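Local coordinates for protein esterase TesA (Pseudomonas aeruginosa, PDB 4JGG) that hydrolyses carboxylic esters, favouring Tween detergents and short-chain p-nitrophenyl esters, and has a low thioesterase activity toward palmitoyl-coenzyme A, at residues Gln41-Leu51 / Leu183-Trp194; Ser70-Pro78 / Gln106-Lys117. One frame throughout, in Å; residues are numbered along the deposited sequence.

Interaction 1: Gln41-Leu51 / Leu183-Trp194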
loop_
_atom_site.group_PDB
_atom_site.type_symbol
_atom_site.label_atom_id
_atom_site.label_comp_id
_atom_site.label_asym_id
_atom_site.label_seq_id
_atom_site.Cartn_x
_atom_site.Cartn_y
_atom_site.Cartn_z
ATOM N N GLN A 41 13.414 7.408 -7.220
ATOM C CA GLN A 41 12.985 6.583 -8.346
ATOM C C GLN A 41 11.904 5.596 -7.919
ATOM O O GLN A 41 11.416 4.803 -8.725
ATOM C CB GLN A 41 14.172 5.816 -8.938
ATOM C CG GLN A 41 15.221 6.701 -9.616
ATOM C CD GLN A 41 14.731 7.320 -10.924
ATOM O OE1 GLN A 41 13.885 6.753 -11.619
ATOM N NE2 GLN A 41 15.267 8.490 -11.264
ATOM N N GLY A 42 11.536 5.656 -6.644
ATOM C CA GLY A 42 10.501 4.790 -6.115
ATOM C C GLY A 42 9.122 5.157 -6.607
ATOM O O GLY A 42 8.872 6.285 -7.055
ATOM N N TRP A 43 8.208 4.202 -6.514
ATOM C CA TRP A 43 6.885 4.375 -7.091
ATOM C C TRP A 43 6.136 5.612 -6.567
ATOM O O TRP A 43 5.454 6.297 -7.327
ATOM C CB TRP A 43 6.065 3.079 -6.979
ATOM C CG TRP A 43 5.229 2.926 -5.744
ATOM C CD1 TRP A 43 5.536 2.205 -4.633
ATOM C CD2 TRP A 43 3.927 3.482 -5.522
ATOM N NE1 TRP A 43 4.504 2.280 -3.718
ATOM C CE2 TRP A 43 3.509 3.063 -4.240
ATOM C CE3 TRP A 43 3.075 4.286 -6.281
ATOM C CZ2 TRP A 43 2.275 3.430 -3.702
ATOM C CZ3 TRP A 43 1.855 4.653 -5.745
ATOM C CH2 TRP A 43 1.468 4.234 -4.466
ATOM N N VAL A 44 6.281 5.926 -5.286
ATOM C CA VAL A 44 5.578 7.088 -4.729
ATOM C C VAL A 44 6.122 8.389 -5.318
ATOM O O VAL A 44 5.365 9.295 -5.657
ATOM C CB VAL A 44 5.668 7.139 -3.189
ATOM C CG1 VAL A 44 5.250 8.496 -2.694
ATOM C CG2 VAL A 44 4.798 6.053 -2.558
ATOM N N ALA A 45 7.441 8.454 -5.449
ATOM C CA ALA A 45 8.120 9.545 -6.134
ATOM C C ALA A 45 7.623 9.695 -7.558
ATOM O O ALA A 45 7.479 10.808 -8.063
ATOM C CB ALA A 45 9.619 9.304 -6.134
ATOM N N LEU A 46 7.379 8.567 -8.225
ATOM C CA LEU A 46 6.883 8.607 -9.589
ATOM C C LEU A 46 5.427 9.061 -9.611
ATOM O O LEU A 46 4.965 9.665 -10.591
ATOM C CB LEU A 46 6.994 7.224 -10.246
ATOM C CG LEU A 46 8.362 6.545 -10.302
ATOM C CD1 LEU A 46 8.239 5.238 -11.085
ATOM C CD2 LEU A 46 9.400 7.441 -10.918
ATOM N N LEU A 47 4.696 8.729 -8.547
ATOM C CA LEU A 47 3.316 9.161 -8.401
ATOM C C LEU A 47 3.281 10.685 -8.368
ATOM O O LEU A 47 2.486 11.320 -9.071
ATOM C CB LEU A 47 2.700 8.589 -7.117
ATOM C CG LEU A 47 1.307 9.116 -6.742
ATOM C CD1 LEU A 47 0.326 8.921 -7.887
ATOM C CD2 LEU A 47 0.761 8.483 -5.454
ATOM N N GLN A 48 4.158 11.273 -7.558
ATOM C CA GLN A 48 4.156 12.725 -7.393
ATOM C C GLN A 48 4.482 13.410 -8.714
ATOM O O GLN A 48 3.909 14.438 -9.044
ATOM C CB GLN A 48 5.136 13.170 -6.303
ATOM C CG GLN A 48 5.205 14.686 -6.121
ATOM C CD GLN A 48 3.903 15.292 -5.600
ATOM O OE1 GLN A 48 3.794 15.639 -4.416
ATOM N NE2 GLN A 48 2.913 15.432 -6.485
ATOM N N LYS A 49 5.401 12.827 -9.469
ATOM C CA LYS A 49 5.794 13.404 -10.736
ATOM C C LYS A 49 4.683 13.282 -11.785
ATOM O O LYS A 49 4.530 14.153 -12.641
ATOM C CB LYS A 49 7.079 12.756 -11.234
ATOM C CG LYS A 49 7.324 12.950 -12.709
ATOM C CD LYS A 49 8.805 12.905 -13.028
ATOM C CE LYS A 49 9.049 13.125 -14.513
ATOM N NZ LYS A 49 8.688 14.510 -14.941
ATOM N N ARG A 50 3.907 12.210 -11.718
ATOM C CA ARG A 50 2.789 12.041 -12.637
ATOM C C ARG A 50 1.642 12.974 -12.281
ATOM O O ARG A 50 0.918 13.430 -13.151
ATOM C CB ARG A 50 2.283 10.593 -12.678
ATOM C CG ARG A 50 1.050 10.447 -13.577
ATOM C CD ARG A 50 0.627 9.005 -13.771
ATOM N NE ARG A 50 1.593 8.219 -14.534
ATOM C CZ ARG A 50 1.428 6.930 -14.817
ATOM N NH1 ARG A 50 0.329 6.295 -14.415
ATOM N NH2 ARG A 50 2.353 6.280 -15.506
ATOM N N LEU A 51 1.475 13.258 -10.996
ATOM C CA LEU A 51 0.436 14.178 -10.583
ATOM C C LEU A 51 0.802 15.563 -11.097
ATOM O O LEU A 51 -0.036 16.281 -11.625
ATOM C CB LEU A 51 0.300 14.197 -9.061
ATOM C CG LEU A 51 -0.336 12.961 -8.424
ATOM C CD1 LEU A 51 -0.297 13.048 -6.891
ATOM C CD2 LEU A 51 -1.757 12.776 -8.932
ATOM N N LEU A 183 14.409 -1.823 -8.802
ATOM C CA LEU A 183 14.212 -0.549 -9.493
ATOM C C LEU A 183 13.321 -0.690 -10.732
ATOM O O LEU A 183 12.431 0.128 -10.970
ATOM C CB LEU A 183 15.579 0.023 -9.884
ATOM C CG LEU A 183 15.632 1.399 -10.541
ATOM C CD1 LEU A 183 15.023 2.425 -9.605
ATOM C CD2 LEU A 183 17.069 1.758 -10.883
ATOM N N ALA A 184 13.543 -1.746 -11.508
ATOM C CA ALA A 184 12.837 -1.929 -12.774
ATOM C C ALA A 184 11.326 -2.074 -12.600
ATOM O O ALA A 184 10.560 -1.893 -13.551
ATOM C CB ALA A 184 13.397 -3.127 -13.515
ATOM N N ALA A 185 10.901 -2.382 -11.381
ATOM C CA ALA A 185 9.492 -2.636 -11.100
ATOM C C ALA A 185 8.708 -1.372 -10.768
ATOM O O ALA A 185 7.474 -1.380 -10.779
ATOM C CB ALA A 185 9.360 -3.631 -9.957
ATOM N N GLN A 186 9.417 -0.294 -10.455
ATOM C CA GLN A 186 8.761 0.898 -9.897
ATOM C C GLN A 186 7.697 1.509 -10.812
ATOM O O GLN A 186 6.603 1.864 -10.348
ATOM C CB GLN A 186 9.789 1.943 -9.435
ATOM C CG GLN A 186 10.811 1.436 -8.409
ATOM C CD GLN A 186 10.168 0.836 -7.169
ATOM O OE1 GLN A 186 9.402 1.494 -6.471
ATOM N NE2 GLN A 186 10.478 -0.422 -6.894
ATOM N N PRO A 187 8.005 1.632 -12.120
ATOM C CA PRO A 187 6.967 2.050 -13.066
ATOM C C PRO A 187 5.726 1.178 -12.992
ATOM O O PRO A 187 4.623 1.718 -12.944
ATOM C CB PRO A 187 7.662 1.896 -14.418
ATOM C CG PRO A 187 9.068 2.216 -14.133
ATOM C CD PRO A 187 9.339 1.638 -12.751
ATOM N N ARG A 188 5.905 -0.146 -12.958
ATOM C CA ARG A 188 4.773 -1.068 -12.935
ATOM C C ARG A 188 3.944 -0.935 -11.660
ATOM O O ARG A 188 2.718 -0.933 -11.714
ATOM C CB ARG A 188 5.227 -2.521 -13.097
ATOM C CG ARG A 188 4.057 -3.497 -13.124
ATOM C CD ARG A 188 3.263 -3.342 -14.412
ATOM N NE ARG A 188 1.927 -3.932 -14.359
ATOM C CZ ARG A 188 1.614 -5.121 -14.865
ATOM N NH1 ARG A 188 2.542 -5.863 -15.442
ATOM N NH2 ARG A 188 0.373 -5.571 -14.778
ATOM N N LEU A 189 4.610 -0.856 -10.512
ATOM C CA LEU A 189 3.908 -0.508 -9.270
ATOM C C LEU A 189 3.010 0.713 -9.484
ATOM O O LEU A 189 1.831 0.681 -9.140
ATOM C CB LEU A 189 4.898 -0.289 -8.115
ATOM C CG LEU A 189 5.662 -1.558 -7.716
ATOM C CD1 LEU A 189 6.667 -1.304 -6.571
ATOM C CD2 LEU A 189 4.674 -2.662 -7.329
ATOM N N LEU A 190 3.552 1.788 -10.059
ATOM C CA LEU A 190 2.746 2.992 -10.305
ATOM C C LEU A 190 1.597 2.727 -11.266
ATOM O O LEU A 190 0.474 3.185 -11.038
ATOM C CB LEU A 190 3.605 4.163 -10.809
ATOM C CG LEU A 190 2.871 5.429 -11.273
ATOM C CD1 LEU A 190 2.096 6.109 -10.150
ATOM C CD2 LEU A 190 3.875 6.391 -11.891
ATOM N N GLU A 191 1.884 2.000 -12.344
ATOM C CA GLU A 191 0.838 1.560 -13.263
ATOM C C GLU A 191 -0.288 0.849 -12.517
ATOM O O GLU A 191 -1.468 1.039 -12.815
ATOM C CB GLU A 191 1.408 0.642 -14.353
ATOM C CG GLU A 191 0.332 -0.124 -15.125
ATOM C CD GLU A 191 0.860 -0.906 -16.333
ATOM O OE1 GLU A 191 2.037 -0.737 -16.726
ATOM O OE2 GLU A 191 0.084 -1.706 -16.883
ATOM N N ASN A 192 0.069 0.028 -11.536
ATOM C CA ASN A 192 -0.942 -0.772 -10.855
ATOM C C ASN A 192 -1.866 0.023 -9.946
ATOM O O ASN A 192 -2.975 -0.418 -9.648
ATOM C CB ASN A 192 -0.297 -1.945 -10.106
ATOM C CG ASN A 192 0.205 -3.009 -11.048
ATOM O OD1 ASN A 192 -0.157 -3.008 -12.221
ATOM N ND2 ASN A 192 1.037 -3.915 -10.555
ATOM N N VAL A 193 -1.412 1.198 -9.510
ATOM C CA VAL A 193 -2.202 2.011 -8.598
ATOM C C VAL A 193 -2.995 3.070 -9.356
ATOM O O VAL A 193 -4.154 3.306 -9.056
ATOM C CB VAL A 193 -1.308 2.721 -7.534
ATOM C CG1 VAL A 193 -2.158 3.476 -6.527
ATOM C CG2 VAL A 193 -0.406 1.728 -6.831
ATOM N N TRP A 194 -2.363 3.691 -10.346
ATOM C CA TRP A 194 -2.921 4.893 -10.993
ATOM C C TRP A 194 -4.385 4.768 -11.407
ATOM O O TRP A 194 -5.196 5.627 -11.063
ATOM C CB TRP A 194 -2.035 5.345 -12.162
ATOM C CG TRP A 194 -2.466 6.644 -12.823
ATOM C CD1 TRP A 194 -2.974 6.800 -14.089
ATOM C CD2 TRP A 194 -2.402 7.958 -12.260
ATOM N NE1 TRP A 194 -3.233 8.122 -14.338
ATOM C CE2 TRP A 194 -2.896 8.859 -13.228
ATOM C CE3 TRP A 194 -1.981 8.466 -11.023
ATOM C CZ2 TRP A 194 -2.978 10.234 -13.007
ATOM C CZ3 TRP A 194 -2.069 9.838 -10.802
ATOM C CH2 TRP A 194 -2.560 10.701 -11.787
#
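Trp43 N gives its hydrogen to Gln186 OE1 at 3.0 Å, the one hydrogen bond between Gln41-Leu51 and Leu183-Trp194. It lies in the carbonyl plane, on a lone pair, though bent at the hydrogen (138°), and it uses a backbone N-H of the first helical turn, just after the N-cap residue Gly42. Gln186 NE2 turns to Ala182 O, so both ends of the amide are held.

Arg50, extended to CD and bent at chi3 (-67°), crosses one face of Trp194: its CD sits 3.6 Å from the centroid of the six-membered ring, while the guanidinium makes a cation-pi contact with the five-membered ring. The guanidinium and indole planes are nearly perpendicular (85°), and Leu190 CD2 covers a guanidinium face. Leu51 CD2 meets the edge of the indole, 3.5 Å from Trp194 CZ3. Val193 CG2 makes a CH-pi contact over a face of Trp43.

Apolar packing is knobs-into-holes: Leu190 enters among Trp43, Leu46, Leu47 and Arg50, its CD2 3.6 Å from Leu46 CB, and Trp43 fits among Gln186, Leu189, Leu190 and Val193.

Both helices rest on the central parallel sheet, with Leu47 and Leu51 on strand 23-28 and Trp43 and Val193 on strand 124-128.

Interaction 2: Ser70-Pro78 / Gln106-Lys117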
loop_
_atom_site.group_PDB
_atom_site.type_symbol
_atom_site.label_atom_id
_atom_site.label_comp_id
_atom_site.label_asym_id
_atom_site.label_seq_id
_atom_site.Cartn_x
_atom_site.Cartn_y
_atom_site.Cartn_z
ATOM N N SER A 70 0.280 -4.156 10.144
ATOM C CA SER A 70 -1.048 -3.549 10.272
ATOM C C SER A 70 -1.237 -2.922 11.654
ATOM O O SER A 70 -1.824 -1.849 11.783
ATOM C CB SER A 70 -2.157 -4.565 9.983
ATOM O OG SER A 70 -2.174 -5.584 10.966
ATOM N N ALA A 71 -0.721 -3.575 12.690
ATOM C CA ALA A 71 -0.836 -3.019 14.038
ATOM C C ALA A 71 -0.025 -1.737 14.168
ATOM O O ALA A 71 -0.478 -0.774 14.780
ATOM C CB ALA A 71 -0.404 -4.038 15.074
ATOM N N GLY A 72 1.171 -1.723 13.587
ATOM C CA GLY A 72 2.030 -0.547 13.634
ATOM C C GLY A 72 1.453 0.648 12.888
ATOM O O GLY A 72 1.498 1.780 13.377
ATOM N N GLY A 73 0.894 0.404 11.712
ATOM C CA GLY A 73 0.274 1.467 10.942
ATOM C C GLY A 73 -0.938 2.046 11.659
ATOM O O GLY A 73 -1.163 3.265 11.649
ATOM N N LEU A 74 -1.716 1.171 12.293
ATOM C CA LEU A 74 -2.883 1.596 13.047
ATOM C C LEU A 74 -2.452 2.484 14.223
ATOM O O LEU A 74 -3.027 3.543 14.452
ATOM C CB LEU A 74 -3.669 0.380 13.536
ATOM C CG LEU A 74 -4.875 0.627 14.445
ATOM C CD1 LEU A 74 -5.929 1.487 13.770
ATOM C CD2 LEU A 74 -5.483 -0.701 14.940
ATOM N N ALA A 75 -1.429 2.044 14.953
ATOM C CA ALA A 75 -0.910 2.817 16.077
ATOM C C ALA A 75 -0.435 4.224 15.669
ATOM O O ALA A 75 -0.644 5.178 16.419
ATOM C CB ALA A 75 0.209 2.061 16.765
ATOM N N ARG A 76 0.188 4.350 14.497
ATOM C CA ARG A 76 0.817 5.612 14.084
ATOM C C ARG A 76 -0.032 6.486 13.145
ATOM O O ARG A 76 0.316 7.634 12.874
ATOM C CB ARG A 76 2.216 5.382 13.484
ATOM C CG ARG A 76 2.230 4.627 12.137
ATOM C CD ARG A 76 3.667 4.310 11.727
ATOM N NE ARG A 76 3.780 3.638 10.435
ATOM C CZ ARG A 76 4.079 4.251 9.291
ATOM N NH1 ARG A 76 4.273 5.564 9.267
ATOM N NH2 ARG A 76 4.182 3.555 8.174
ATOM N N LEU A 77 -1.158 5.960 12.680
ATOM C CA LEU A 77 -2.028 6.719 11.777
ATOM C C LEU A 77 -2.686 7.975 12.396
ATOM O O LEU A 77 -2.693 9.042 11.774
ATOM C CB LEU A 77 -3.063 5.786 11.117
ATOM C CG LEU A 77 -4.093 6.464 10.206
ATOM C CD1 LEU A 77 -3.455 7.013 8.940
ATOM C CD2 LEU A 77 -5.225 5.498 9.873
ATOM N N PRO A 78 -3.214 7.878 13.633
ATOM C CA PRO A 78 -3.894 9.061 14.187
ATOM C C PRO A 78 -3.029 10.328 14.187
ATOM O O PRO A 78 -3.533 11.414 13.864
ATOM C CB PRO A 78 -4.235 8.625 15.616
ATOM C CG PRO A 78 -4.421 7.129 15.469
ATOM C CD PRO A 78 -3.351 6.708 14.513
ATOM N N GLN A 106 -6.469 -10.571 12.721
ATOM C CA GLN A 106 -5.966 -9.325 13.295
ATOM C C GLN A 106 -5.586 -8.320 12.205
ATOM O O GLN A 106 -5.662 -7.107 12.416
ATOM C CB GLN A 106 -4.789 -9.579 14.256
ATOM C CG GLN A 106 -3.607 -10.364 13.659
ATOM C CD GLN A 106 -2.523 -9.461 13.060
ATOM O OE1 GLN A 106 -2.243 -8.371 13.579
ATOM N NE2 GLN A 106 -1.908 -9.915 11.974
ATOM N N LEU A 107 -5.181 -8.827 11.045
ATOM C CA LEU A 107 -4.902 -7.972 9.891
ATOM C C LEU A 107 -6.181 -7.277 9.472
ATOM O O LEU A 107 -6.208 -6.061 9.250
ATOM C CB LEU A 107 -4.366 -8.792 8.714
ATOM C CG LEU A 107 -4.150 -8.010 7.414
ATOM C CD1 LEU A 107 -3.169 -6.849 7.605
ATOM C CD2 LEU A 107 -3.690 -8.919 6.276
ATOM N N GLN A 108 -7.248 -8.061 9.366
ATOM C CA GLN A 108 -8.539 -7.542 8.938
ATOM C C GLN A 108 -9.026 -6.481 9.922
ATOM O O GLN A 108 -9.554 -5.447 9.528
ATOM C CB GLN A 108 -9.554 -8.685 8.820
ATOM C CG GLN A 108 -10.703 -8.392 7.860
ATOM C CD GLN A 108 -11.700 -7.403 8.428
ATOM O OE1 GLN A 108 -11.701 -7.125 9.627
ATOM N NE2 GLN A 108 -12.560 -6.862 7.565
ATOM N N GLN A 109 -8.831 -6.734 11.209
ATOM C CA GLN A 109 -9.255 -5.790 12.242
ATOM C C GLN A 109 -8.479 -4.464 12.178
ATOM O O GLN A 109 -9.061 -3.369 12.158
ATOM C CB GLN A 109 -9.073 -6.440 13.618
ATOM C CG GLN A 109 -9.531 -5.586 14.794
ATOM C CD GLN A 109 -9.123 -6.190 16.129
ATOM O OE1 GLN A 109 -7.950 -6.504 16.350
ATOM N NE2 GLN A 109 -10.092 -6.368 17.020
ATOM N N ASN A 110 -7.157 -4.573 12.168
ATOM C CA ASN A 110 -6.291 -3.409 12.100
ATOM C C ASN A 110 -6.498 -2.552 10.847
ATOM O O ASN A 110 -6.614 -1.333 10.941
ATOM C CB ASN A 110 -4.831 -3.838 12.209
ATOM C CG ASN A 110 -4.499 -4.409 13.570
ATOM O OD1 ASN A 110 -5.150 -4.079 14.566
ATOM N ND2 ASN A 110 -3.474 -5.263 13.625
ATOM N N LEU A 111 -6.552 -3.187 9.680
ATOM C CA LEU A 111 -6.736 -2.448 8.430
ATOM C C LEU A 111 -8.111 -1.786 8.389
ATOM O O LEU A 111 -8.238 -0.638 8.004
ATOM C CB LEU A 111 -6.571 -3.365 7.210
ATOM C CG LEU A 111 -5.193 -3.879 6.786
ATOM C CD1 LEU A 111 -5.377 -4.818 5.601
ATOM C CD2 LEU A 111 -4.238 -2.739 6.405
ATOM N N ALA A 112 -9.135 -2.529 8.793
ATOM C CA ALA A 112 -10.488 -2.004 8.884
ATOM C C ALA A 112 -10.539 -0.743 9.740
ATOM O O ALA A 112 -11.098 0.265 9.316
ATOM C CB ALA A 112 -11.429 -3.074 9.448
ATOM N N SER A 113 -9.951 -0.819 10.938
ATOM C CA SER A 113 -9.882 0.300 11.872
ATOM C C SER A 113 -9.100 1.489 11.298
ATOM O O SER A 113 -9.501 2.640 11.478
ATOM C CB SER A 113 -9.268 -0.152 13.198
ATOM O OG SER A 113 -9.216 0.920 14.121
ATOM N N MET A 114 -8.002 1.213 10.599
ATOM C CA MET A 114 -7.262 2.267 9.893
ATOM C C MET A 114 -8.148 2.965 8.876
ATOM O O MET A 114 -8.114 4.180 8.765
ATOM C CB MET A 114 -6.028 1.716 9.152
ATOM C CG MET A 114 -4.846 1.270 10.017
ATOM S SD MET A 114 -3.390 0.861 9.003
ATOM C CE MET A 114 -2.881 2.483 8.434
ATOM N N ALA A 115 -8.902 2.187 8.101
ATOM C CA ALA A 115 -9.745 2.739 7.043
ATOM C C ALA A 115 -10.889 3.525 7.652
ATOM O O ALA A 115 -11.304 4.553 7.122
ATOM C CB ALA A 115 -10.275 1.641 6.129
ATOM N N GLN A 116 -11.389 3.035 8.779
ATOM C CA GLN A 116 -12.414 3.744 9.535
ATOM C C GLN A 116 -11.909 5.101 10.000
ATOM O O GLN A 116 -12.595 6.112 9.850
ATOM C CB GLN A 116 -12.854 2.902 10.737
ATOM C CG GLN A 116 -14.032 3.464 11.508
ATOM C CD GLN A 116 -13.611 4.415 12.608
ATOM O OE1 GLN A 116 -12.514 4.305 13.151
ATOM N NE2 GLN A 116 -14.488 5.359 12.945
ATOM N N LYS A 117 -10.703 5.124 10.561
ATOM C CA LYS A 117 -10.170 6.347 11.152
ATOM C C LYS A 117 -9.838 7.382 10.081
ATOM O O LYS A 117 -10.056 8.578 10.278
ATOM C CB LYS A 117 -8.933 6.044 11.993
ATOM C CG LYS A 117 -9.221 5.423 13.349
ATOM C CD LYS A 117 -7.917 5.143 14.076
ATOM C CE LYS A 117 -8.121 4.375 15.382
ATOM N NZ LYS A 117 -8.860 5.166 16.397
HETATM O O HOH W 1 -0.058 -6.415 12.863
#
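Met114 reaches from helix 106-117 into a hole formed by Ser70, Gly73, Leu74 and Leu77. Its CB lies 3.9 Å from Leu77 CD2, and its CG packs against the backbone of the other helix, 3.6 Å from Leu74 CA. SD runs on beside Leu74 N and the carbonyl carbon of Gly73. A bend at chi3 (71°) then lays the terminal CE against Gly73 O at 3.7 Å. With no side chain at Gly73, the thioether can lie directly on the helix backbone.

Leu74 answers as the reciprocal knob, its branches parted between Asn110 and Ser113: CD2 approaches Asn110 OD1, while CD1 lies 3.4 Å from Ser113 OG and also touches the aliphatic end of Lys117. The two helices run nearly parallel, 24° apart with their axes 8.6 Å from each other, as neighbours on one side of the alpha/beta/alpha sandwich of the SGNH hydrolases. Met114 also touches Val27 and Ile91 on the central sheet, and Leu107 packs on Val147 of helix 138-155.

At the N-terminal end of helix 70-78 the packing turns polar. Asn110 ND2 donates to Ser70 OG at 3.0 Å, almost straight at 167° and in the amide plane. That hydroxyl is also hydrogen-bonded to Asp97 OD2, which takes a further bond from Gln106 NE2, whose main partner is Ala103 O. A water bridges the helices close by, accepting from Ala71 N and donating to Gln106 OE1 at 3.0 Å.

Interactions 1 and 2 lie on opposite sides of the chain's centre, their own centres about 24 Å apart and their nearest atoms about 11 Å apart. They pack helices against opposite faces of the five-stranded parallel sheet, the two outer layers of the alpha/beta/alpha sandwich, and side chains from both reach strand 23-28. Along the chain, interaction 2 is nested inside the loop that interaction 1 closes. Interaction 1 brings the two ends of the fold together, joining helix 43-53 to the last helix, 186-197, whereas the segments on helices 70-84 and 104-121 are only 28 residues apart along the chain. Interaction 1 stands nearer the catalytic residues inferred by similarity, the Gln186 side chain about 8 Å from that of His180.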